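Local coordinates for TCP pilus virulence regulatory protein (Vibrio cholerae, PDB 3GBG) that probably activates transcription of virulence genes by binding DNA through an AraC-family helix-turn-helix region, and holds a palmitoleic acid in contact with its cupin-like domain, at residues 14-19 and 74-79; 40-45 and 69-74; 176-181 and 189-194. All blocks are in the same frame, centred on the assembly; numbering follows the deposited sequence.

The three contacts fall into two groups. Contacts 1 and 2 both belong to the N-terminal cupin-like domain, with centres about 12 Å apart. They share L74, just after strand 66-73, and touch through the T19–T72 hydroxyl pair and the D18–S73 backbone. Contact 2 pairs two inner strands of a four-stranded antiparallel sheet and falls, along the chain, between the two loops that contact 1 joins. Contact 3 comes later, between helices 170-180 and 188-195, on the opposite side of the chain's centre, about 41 Å from contact 1 and 34 Å from contact 2, centre to centre. The chain thus runs from a fatty-acid-carrying β domain to a helical, probably DNA-binding one.

Contact 1. Residues 14-19 and 74-79; sequences MSKFDT and LSDENI
M14 and I79 form an antiparallel hydrogen-bonded pair where strands 7-14 and 79-86 meet, with M14 N to I79 O at 2.6 Å (a bent bond, 137° at the hydrogen) and I79 N to M14 O at 2.9 Å. Beyond this pair the two backbones stay close but make no further direct hydrogen bond to each other; a water donates to both M14 O and E77 O, 2.7 Å from each. Residues 15-18 form a type II β turn, closed by D18 N to S15 O at 3.1 Å, with F17 in the left-handed conformation.

The F17 ring lies on the neighbouring loop: S75 O stands 3.5 Å above the ring plane, over its centre, while D76 OD1 approaches the ring edge close to its plane. CG of F17 is turned opposite its own carbonyl carbon (chi1 -51°), which carries the ring back over 74-76, and the D76 carboxylate is inclined only 28° to it. K16 runs alongside D76, its CD 3.5 Å from D76 OD1. The two charges do not meet directly; a water accepts from K16 NZ and donates to D76 OD1, so their attraction is probably softened by solvent. A second water takes the K16 N-H and makes a weak bond to N78 OD1. On the buried side M14 and I79 touch through their CB atoms, and the rest of M14 bends over S73. S75 OG is held by I39 N. Each loop carries the chain from one β sheet to the other, a crossing characteristic of the cupin β sandwich.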
loop_
_atom_site.group_PDB
_atom_site.type_symbol
_atom_site.label_atom_id
_atom_site.label_comp_id
_atom_site.label_asym_id
_atom_site.label_seq_id
_atom_site.Cartn_x
_atom_site.Cartn_y
_atom_site.Cartn_z
ATOM N N MET A 14 -2.252 -9.708 -14.821
ATOM C CA MET A 14 -0.962 -10.353 -14.599
ATOM C C MET A 14 -0.781 -11.472 -15.631
ATOM O O MET A 14 -1.451 -12.507 -15.559
ATOM C CB MET A 14 -0.891 -10.941 -13.189
ATOM C CG MET A 14 0.389 -10.609 -12.465
ATOM S SD MET A 14 0.814 -11.725 -11.124
ATOM C CE MET A 14 2.545 -11.703 -11.267
ATOM N N SER A 15 0.114 -11.255 -16.593
ATOM C CA SER A 15 0.371 -12.233 -17.641
ATOM C C SER A 15 0.928 -13.528 -17.076
ATOM O O SER A 15 1.568 -13.530 -16.023
ATOM C CB SER A 15 1.350 -11.667 -18.674
ATOM O OG SER A 15 0.815 -10.544 -19.329
ATOM N N LYS A 16 0.704 -14.627 -17.790
ATOM C CA LYS A 16 1.184 -15.928 -17.344
ATOM C C LYS A 16 2.660 -15.937 -16.962
ATOM O O LYS A 16 3.518 -15.502 -17.735
ATOM C CB LYS A 16 0.933 -16.991 -18.424
ATOM C CG LYS A 16 1.582 -16.697 -19.770
ATOM C CD LYS A 16 1.440 -17.896 -20.699
ATOM C CE LYS A 16 1.628 -17.521 -22.160
ATOM N NZ LYS A 16 1.417 -18.706 -23.045
ATOM N N PHE A 17 2.933 -16.428 -15.757
ATOM C CA PHE A 17 4.287 -16.561 -15.240
ATOM C C PHE A 17 5.120 -15.280 -15.174
ATOM O O PHE A 17 6.347 -15.330 -15.081
ATOM C CB PHE A 17 5.010 -17.633 -16.062
ATOM C CG PHE A 17 4.236 -18.920 -16.165
ATOM C CD1 PHE A 17 4.021 -19.702 -15.041
ATOM C CD2 PHE A 17 3.675 -19.327 -17.370
ATOM C CE1 PHE A 17 3.257 -20.868 -15.107
ATOM C CE2 PHE A 17 2.907 -20.496 -17.445
ATOM C CZ PHE A 17 2.702 -21.261 -16.314
ATOM N N ASP A 18 4.451 -14.134 -15.220
ATOM C CA ASP A 18 5.144 -12.850 -15.151
ATOM C C ASP A 18 5.403 -12.529 -13.676
ATOM O O ASP A 18 4.792 -13.128 -12.794
ATOM C CB ASP A 18 4.275 -11.757 -15.780
ATOM C CG ASP A 18 5.071 -10.516 -16.154
ATOM O OD1 ASP A 18 4.458 -9.550 -16.650
ATOM O OD2 ASP A 18 6.305 -10.506 -15.956
ATOM N N THR A 19 6.282 -11.565 -13.414
ATOM C CA THR A 19 6.620 -11.187 -12.052
ATOM C C THR A 19 6.598 -9.677 -11.845
ATOM O O THR A 19 7.104 -8.920 -12.672
ATOM C CB THR A 19 8.039 -11.701 -11.672
ATOM O OG1 THR A 19 8.060 -13.134 -11.697
ATOM C CG2 THR A 19 8.440 -11.217 -10.286
ATOM N N LEU A 74 2.078 -18.220 -11.206
ATOM C CA LEU A 74 2.425 -19.628 -11.385
ATOM C C LEU A 74 1.276 -20.289 -12.150
ATOM O O LEU A 74 1.029 -21.489 -12.015
ATOM C CB LEU A 74 2.621 -20.309 -10.026
ATOM C CG LEU A 74 3.787 -19.841 -9.156
ATOM C CD1 LEU A 74 3.907 -20.743 -7.921
ATOM C CD2 LEU A 74 5.085 -19.886 -9.963
ATOM N N SER A 75 0.578 -19.483 -12.950
ATOM C CA SER A 75 -0.552 -19.957 -13.736
ATOM C C SER A 75 -0.327 -19.740 -15.229
ATOM O O SER A 75 0.278 -18.752 -15.640
ATOM C CB SER A 75 -1.832 -19.245 -13.297
ATOM O OG SER A 75 -2.084 -19.479 -11.922
ATOM N N ASP A 76 -0.829 -20.668 -16.038
ATOM C CA ASP A 76 -0.664 -20.596 -17.482
ATOM C C ASP A 76 -1.732 -19.725 -18.133
ATOM O O ASP A 76 -1.847 -19.683 -19.354
ATOM C CB ASP A 76 -0.693 -22.010 -18.072
ATOM C CG ASP A 76 -0.236 -22.048 -19.512
ATOM O OD1 ASP A 76 0.564 -21.170 -19.902
ATOM O OD2 ASP A 76 -0.657 -22.964 -20.254
ATOM N N GLU A 77 -2.516 -19.031 -17.313
ATOM C CA GLU A 77 -3.565 -18.149 -17.813
ATOM C C GLU A 77 -3.415 -16.779 -17.152
ATOM O O GLU A 77 -2.722 -16.645 -16.147
ATOM C CB GLU A 77 -4.946 -18.718 -17.477
ATOM C CG GLU A 77 -5.221 -20.130 -17.993
ATOM C CD GLU A 77 -4.609 -21.218 -17.121
ATOM O OE1 GLU A 77 -4.860 -21.212 -15.892
ATOM O OE2 GLU A 77 -3.897 -22.094 -17.664
ATOM N N ASN A 78 -4.062 -15.762 -17.708
ATOM C CA ASN A 78 -3.967 -14.439 -17.113
ATOM C C ASN A 78 -4.610 -14.427 -15.733
ATOM O O ASN A 78 -5.542 -15.183 -15.458
ATOM C CB ASN A 78 -4.622 -13.388 -18.007
ATOM C CG ASN A 78 -3.763 -13.035 -19.205
ATOM O OD1 ASN A 78 -3.628 -13.822 -20.142
ATOM N ND2 ASN A 78 -3.160 -11.852 -19.172
ATOM N N ILE A 79 -4.087 -13.579 -14.855
ATOM C CA ILE A 79 -4.608 -13.457 -13.500
ATOM C C ILE A 79 -4.907 -11.993 -13.224
ATOM O O ILE A 79 -4.169 -11.110 -13.661
ATOM C CB ILE A 79 -3.582 -13.946 -12.454
ATOM C CG1 ILE A 79 -3.405 -15.464 -12.555
ATOM C CG2 ILE A 79 -4.037 -13.562 -11.059
ATOM C CD1 ILE A 79 -2.310 -16.002 -11.626
HETATM O O HOH W 1 -0.919 -15.069 -14.819
HETATM O O HOH W 2 -1.079 -14.467 -20.041
HETATM O O HOH W 3 1.808 -21.257 -22.065
#

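Contact 2. Residues 40-45 and 69-74; sequences AKLIDK and FSLTSL
A40, L42, F69 and L71 meet on the buried face of two antiparallel strands whose short axes approach to 4.5 Å. Four backbone bonds join them, in two reciprocal pairs, K41 with T72 and I43 with S70; K41 N to T72 O is 2.7 Å. Packing is close on this face. L71 CD1 touches both A40 CB and L42 CB, 3.9 Å from the latter, and L71 also touches the bound palmitoleic acid. L42 and F69 slant across each other, L42 CG being 4.2 Å from F69 CD2; F33 of strand 31-35 packs against both residues.

The other face, with K41, I43, S70 and T72, is looser and wetter. One water receives or gives bonds to S70 OG and T72 OG1, 2.7 Å from each, and donates to K41 O; T72 OG1 also bonds T19. K41 holds its CG opposite its backbone N (chi1 -178°), and its straight chain leads the ammonium away from the partner strand, leaving CB to touch L74 CD1. I43 CB rests on S70 OG at 3.5 Å. The chemistry is thus mostly divided by face: that of A40, L42, F69 and L71 is largely hydrocarbon and meets the fatty acid through L71, whereas the other carries the S70 and T72 hydroxyls and a water beside I43.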
loop_
_atom_site.group_PDB
_atom_site.type_symbol
_atom_site.label_atom_id
_atom_site.label_comp_id
_atom_site.label_asym_id
_atom_site.label_seq_id
_atom_site.Cartn_x
_atom_site.Cartn_y
_atom_site.Cartn_z
ATOM N N ALA A 40 -0.049 -17.856 -7.264
ATOM C CA ALA A 40 1.067 -16.931 -7.395
ATOM C C ALA A 40 2.044 -17.153 -6.251
ATOM O O ALA A 40 1.683 -17.708 -5.213
ATOM C CB ALA A 40 0.573 -15.486 -7.393
ATOM N N LYS A 41 3.283 -16.725 -6.457
ATOM C CA LYS A 41 4.327 -16.868 -5.454
ATOM C C LYS A 41 4.755 -15.490 -4.967
ATOM O O LYS A 41 5.218 -14.661 -5.746
ATOM C CB LYS A 41 5.535 -17.591 -6.056
ATOM C CG LYS A 41 6.663 -17.838 -5.063
ATOM C CD LYS A 41 7.872 -18.451 -5.750
ATOM C CE LYS A 41 9.007 -18.695 -4.770
ATOM N NZ LYS A 41 10.221 -19.231 -5.455
ATOM N N LEU A 42 4.604 -15.253 -3.673
ATOM C CA LEU A 42 4.981 -13.980 -3.091
ATOM C C LEU A 42 6.287 -14.169 -2.335
ATOM O O LEU A 42 6.399 -15.049 -1.479
ATOM C CB LEU A 42 3.872 -13.489 -2.151
ATOM C CG LEU A 42 3.926 -12.051 -1.619
ATOM C CD1 LEU A 42 2.556 -11.669 -1.099
ATOM C CD2 LEU A 42 4.974 -11.928 -0.514
ATOM N N ILE A 43 7.285 -13.366 -2.684
ATOM C CA ILE A 43 8.582 -13.432 -2.020
ATOM C C ILE A 43 8.758 -12.147 -1.224
ATOM O O ILE A 43 8.791 -11.049 -1.784
ATOM C CB ILE A 43 9.725 -13.569 -3.039
ATOM C CG1 ILE A 43 9.568 -14.890 -3.814
ATOM C CG2 ILE A 43 11.068 -13.520 -2.324
ATOM C CD1 ILE A 43 10.563 -15.085 -4.927
ATOM N N ASP A 44 8.847 -12.285 0.093
ATOM C CA ASP A 44 9.015 -11.136 0.972
ATOM C C ASP A 44 10.495 -10.933 1.273
ATOM O O ASP A 44 11.082 -11.677 2.058
ATOM C CB ASP A 44 8.251 -11.359 2.279
ATOM C CG ASP A 44 8.121 -10.094 3.101
ATOM O OD1 ASP A 44 8.756 -9.078 2.738
ATOM O OD2 ASP A 44 7.384 -10.116 4.110
ATOM N N LYS A 45 11.094 -9.925 0.648
ATOM C CA LYS A 45 12.505 -9.639 0.855
ATOM C C LYS A 45 12.801 -9.060 2.241
ATOM O O LYS A 45 13.945 -9.064 2.688
ATOM C CB LYS A 45 13.018 -8.679 -0.223
ATOM C CG LYS A 45 13.286 -9.322 -1.576
ATOM C CD LYS A 45 12.028 -9.892 -2.210
ATOM C CE LYS A 45 12.345 -10.562 -3.543
ATOM N NZ LYS A 45 13.342 -11.659 -3.380
ATOM N N PHE A 69 9.090 -6.688 -1.961
ATOM C CA PHE A 69 8.631 -8.032 -2.320
ATOM C C PHE A 69 8.289 -8.174 -3.791
ATOM O O PHE A 69 8.189 -7.192 -4.522
ATOM C CB PHE A 69 7.394 -8.404 -1.503
ATOM C CG PHE A 69 6.156 -7.643 -1.898
ATOM C CD1 PHE A 69 5.949 -6.346 -1.451
ATOM C CD2 PHE A 69 5.200 -8.221 -2.731
ATOM C CE1 PHE A 69 4.806 -5.629 -1.821
ATOM C CE2 PHE A 69 4.054 -7.514 -3.107
ATOM C CZ PHE A 69 3.856 -6.214 -2.649
ATOM N N SER A 70 8.104 -9.419 -4.219
ATOM C CA SER A 70 7.743 -9.696 -5.595
ATOM C C SER A 70 6.597 -10.694 -5.620
ATOM O O SER A 70 6.397 -11.458 -4.672
ATOM C CB SER A 70 8.940 -10.250 -6.379
ATOM O OG SER A 70 9.349 -11.518 -5.884
ATOM N N LEU A 71 5.831 -10.652 -6.705
ATOM C CA LEU A 71 4.697 -11.544 -6.902
ATOM C C LEU A 71 4.894 -12.172 -8.274
ATOM O O LEU A 71 4.986 -11.468 -9.279
ATOM C CB LEU A 71 3.383 -10.759 -6.871
ATOM C CG LEU A 71 2.104 -11.591 -6.797
ATOM C CD1 LEU A 71 2.067 -12.343 -5.461
ATOM C CD2 LEU A 71 0.881 -10.692 -6.931
ATOM N N THR A 72 4.967 -13.497 -8.315
ATOM C CA THR A 72 5.174 -14.203 -9.569
ATOM C C THR A 72 4.006 -15.130 -9.872
ATOM O O THR A 72 3.622 -15.957 -9.043
ATOM C CB THR A 72 6.466 -15.058 -9.531
ATOM O OG1 THR A 72 7.594 -14.202 -9.310
ATOM C CG2 THR A 72 6.644 -15.810 -10.844
ATOM N N SER A 73 3.447 -14.989 -11.066
ATOM C CA SER A 73 2.344 -15.833 -11.472
ATOM C C SER A 73 2.843 -17.249 -11.688
ATOM O O SER A 73 3.910 -17.457 -12.261
ATOM C CB SER A 73 1.720 -15.318 -12.770
ATOM O OG SER A 73 0.946 -16.342 -13.389
ATOM N N LEU A 74 2.078 -18.220 -11.206
ATOM C CA LEU A 74 2.425 -19.628 -11.385
ATOM C C LEU A 74 1.276 -20.289 -12.150
ATOM O O LEU A 74 1.029 -21.489 -12.015
ATOM C CB LEU A 74 2.621 -20.309 -10.026
ATOM C CG LEU A 74 3.787 -19.841 -9.156
ATOM C CD1 LEU A 74 3.907 -20.743 -7.921
ATOM C CD2 LEU A 74 5.085 -19.886 -9.963
HETATM O O HOH W 4 7.811 -13.556 -6.667
#

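Contact 3. Residues 176-181 and 189-194; sequences CLVKSD and ADICGE
L177 reaches from helix 170-180 to I191 and E194 of helix 188-195, two early helices of the C-terminal helical region, which is consistent with the AraC-family type of DNA-binding domain. The short helix axes are inclined at 111° and come no nearer than 11.3 Å, so the helices meet by side chains and not by backbone.

Apolar contact does the joining. L177 points across the gap, and its CD1 branch meets I191 CD1 at 3.7 Å, the two side chains running past one another in opposite senses. V178, on the flank of the same helix, reaches the same I191 CD1 only loosely, through CG2 at 4.4 Å. I191 directs its CD1 this way through a bent chain (chi2 -58°). W186, in the connecting loop, packs on L177, V178 and I191, while I217 and I220 of helix 213-231 touch V178, and L202 of helix 199-207 touches I191. The small core so formed ties several helices together.

The polar groups find their partners beside this core and not across it. R184, from the loop between the helices, makes salt bridges to D190 through NH1 and to E194 through NH2, which would fix both carboxylates on one side of helix 188-195. S180 OG donates to L177 O at 2.6 Å, and D181 O accepts from W186 NE1.

E194 also contributes its aliphatic part: its side chain crosses L177 at about a right angle, and E194 CB sits 3.4 Å from L177 CD1.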
loop_
_atom_site.group_PDB
_atom_site.type_symbol
_atom_site.label_atom_id
_atom_site.label_comp_id
_atom_site.label_asym_id
_atom_site.label_seq_id
_atom_site.Cartn_x
_atom_site.Cartn_y
_atom_site.Cartn_z
ATOM N N CYS A 176 2.882 12.209 7.345
ATOM C CA CYS A 176 1.878 13.258 7.169
ATOM C C CYS A 176 2.557 14.594 6.911
ATOM O O CYS A 176 2.063 15.412 6.140
ATOM C CB CYS A 176 0.994 13.387 8.412
ATOM S SG CYS A 176 -0.248 12.085 8.600
ATOM N N LEU A 177 3.681 14.821 7.582
ATOM C CA LEU A 177 4.427 16.059 7.406
ATOM C C LEU A 177 4.830 16.176 5.939
ATOM O O LEU A 177 4.521 17.166 5.276
ATOM C CB LEU A 177 5.692 16.046 8.262
ATOM C CG LEU A 177 6.142 17.327 8.964
ATOM C CD1 LEU A 177 7.614 17.166 9.360
ATOM C CD2 LEU A 177 5.967 18.544 8.070
ATOM N N VAL A 178 5.540 15.165 5.448
ATOM C CA VAL A 178 5.995 15.137 4.065
ATOM C C VAL A 178 4.852 15.262 3.059
ATOM O O VAL A 178 4.930 16.058 2.130
ATOM C CB VAL A 178 6.806 13.850 3.778
ATOM C CG1 VAL A 178 7.186 13.793 2.298
ATOM C CG2 VAL A 178 8.083 13.838 4.623
ATOM N N LYS A 179 3.787 14.490 3.251
ATOM C CA LYS A 179 2.650 14.555 2.340
ATOM C C LYS A 179 1.954 15.917 2.351
ATOM O O LYS A 179 1.338 16.321 1.354
ATOM C CB LYS A 179 1.647 13.444 2.661
ATOM C CG LYS A 179 2.277 12.059 2.522
ATOM C CD LYS A 179 1.260 10.937 2.576
ATOM C CE LYS A 179 0.637 10.799 3.946
ATOM N NZ LYS A 179 -0.128 9.521 4.057
ATOM N N SER A 180 2.064 16.639 3.460
ATOM C CA SER A 180 1.434 17.958 3.553
ATOM C C SER A 180 2.177 19.041 2.763
ATOM O O SER A 180 1.643 20.121 2.530
ATOM C CB SER A 180 1.327 18.386 5.019
ATOM O OG SER A 180 2.578 18.911 5.474
ATOM N N ASP A 181 3.408 18.747 2.353
ATOM C CA ASP A 181 4.208 19.703 1.592
ATOM C C ASP A 181 5.245 18.863 0.821
ATOM O O ASP A 181 6.450 18.928 1.072
ATOM C CB ASP A 181 4.893 20.676 2.566
ATOM C CG ASP A 181 5.470 21.901 1.881
ATOM O OD1 ASP A 181 5.485 21.947 0.633
ATOM O OD2 ASP A 181 5.911 22.828 2.599
ATOM N N ALA A 189 16.799 17.953 9.295
ATOM C CA ALA A 189 16.626 19.161 10.107
ATOM C C ALA A 189 15.176 19.641 10.078
ATOM O O ALA A 189 14.644 20.106 11.088
ATOM C CB ALA A 189 17.553 20.281 9.609
ATOM N N ASP A 190 14.544 19.522 8.914
ATOM C CA ASP A 190 13.156 19.951 8.769
ATOM C C ASP A 190 12.221 19.075 9.586
ATOM O O ASP A 190 11.275 19.564 10.226
ATOM C CB ASP A 190 12.740 19.926 7.302
ATOM C CG ASP A 190 13.620 20.795 6.444
ATOM O OD1 ASP A 190 14.353 20.242 5.601
ATOM O OD2 ASP A 190 13.588 22.031 6.620
ATOM N N ILE A 191 12.489 17.773 9.552
ATOM C CA ILE A 191 11.677 16.825 10.301
ATOM C C ILE A 191 11.812 17.060 11.797
ATOM O O ILE A 191 10.817 17.102 12.519
ATOM C CB ILE A 191 12.077 15.353 10.000
ATOM C CG1 ILE A 191 11.893 15.059 8.506
ATOM C CG2 ILE A 191 11.253 14.391 10.858
ATOM C CD1 ILE A 191 10.490 15.285 7.991
ATOM N N CYS A 192 13.039 17.208 12.278
ATOM C CA CYS A 192 13.246 17.434 13.712
ATOM C C CYS A 192 12.625 18.745 14.179
ATOM O O CYS A 192 12.031 18.810 15.251
ATOM C CB CYS A 192 14.743 17.432 14.023
ATOM S SG CYS A 192 15.584 15.897 13.616
ATOM N N GLY A 193 12.768 19.782 13.359
ATOM C CA GLY A 193 12.227 21.082 13.712
ATOM C C GLY A 193 10.710 21.083 13.741
ATOM O O GLY A 193 10.097 21.627 14.665
ATOM N N GLU A 194 10.096 20.461 12.735
ATOM C CA GLU A 194 8.640 20.405 12.671
ATOM C C GLU A 194 8.053 19.537 13.783
ATOM O O GLU A 194 7.027 19.880 14.374
ATOM C CB GLU A 194 8.180 19.882 11.301
ATOM C CG GLU A 194 8.450 20.846 10.155
ATOM C CD GLU A 194 7.584 22.099 10.221
ATOM O OE1 GLU A 194 7.783 23.006 9.386
ATOM O OE2 GLU A 194 6.698 22.170 11.098
#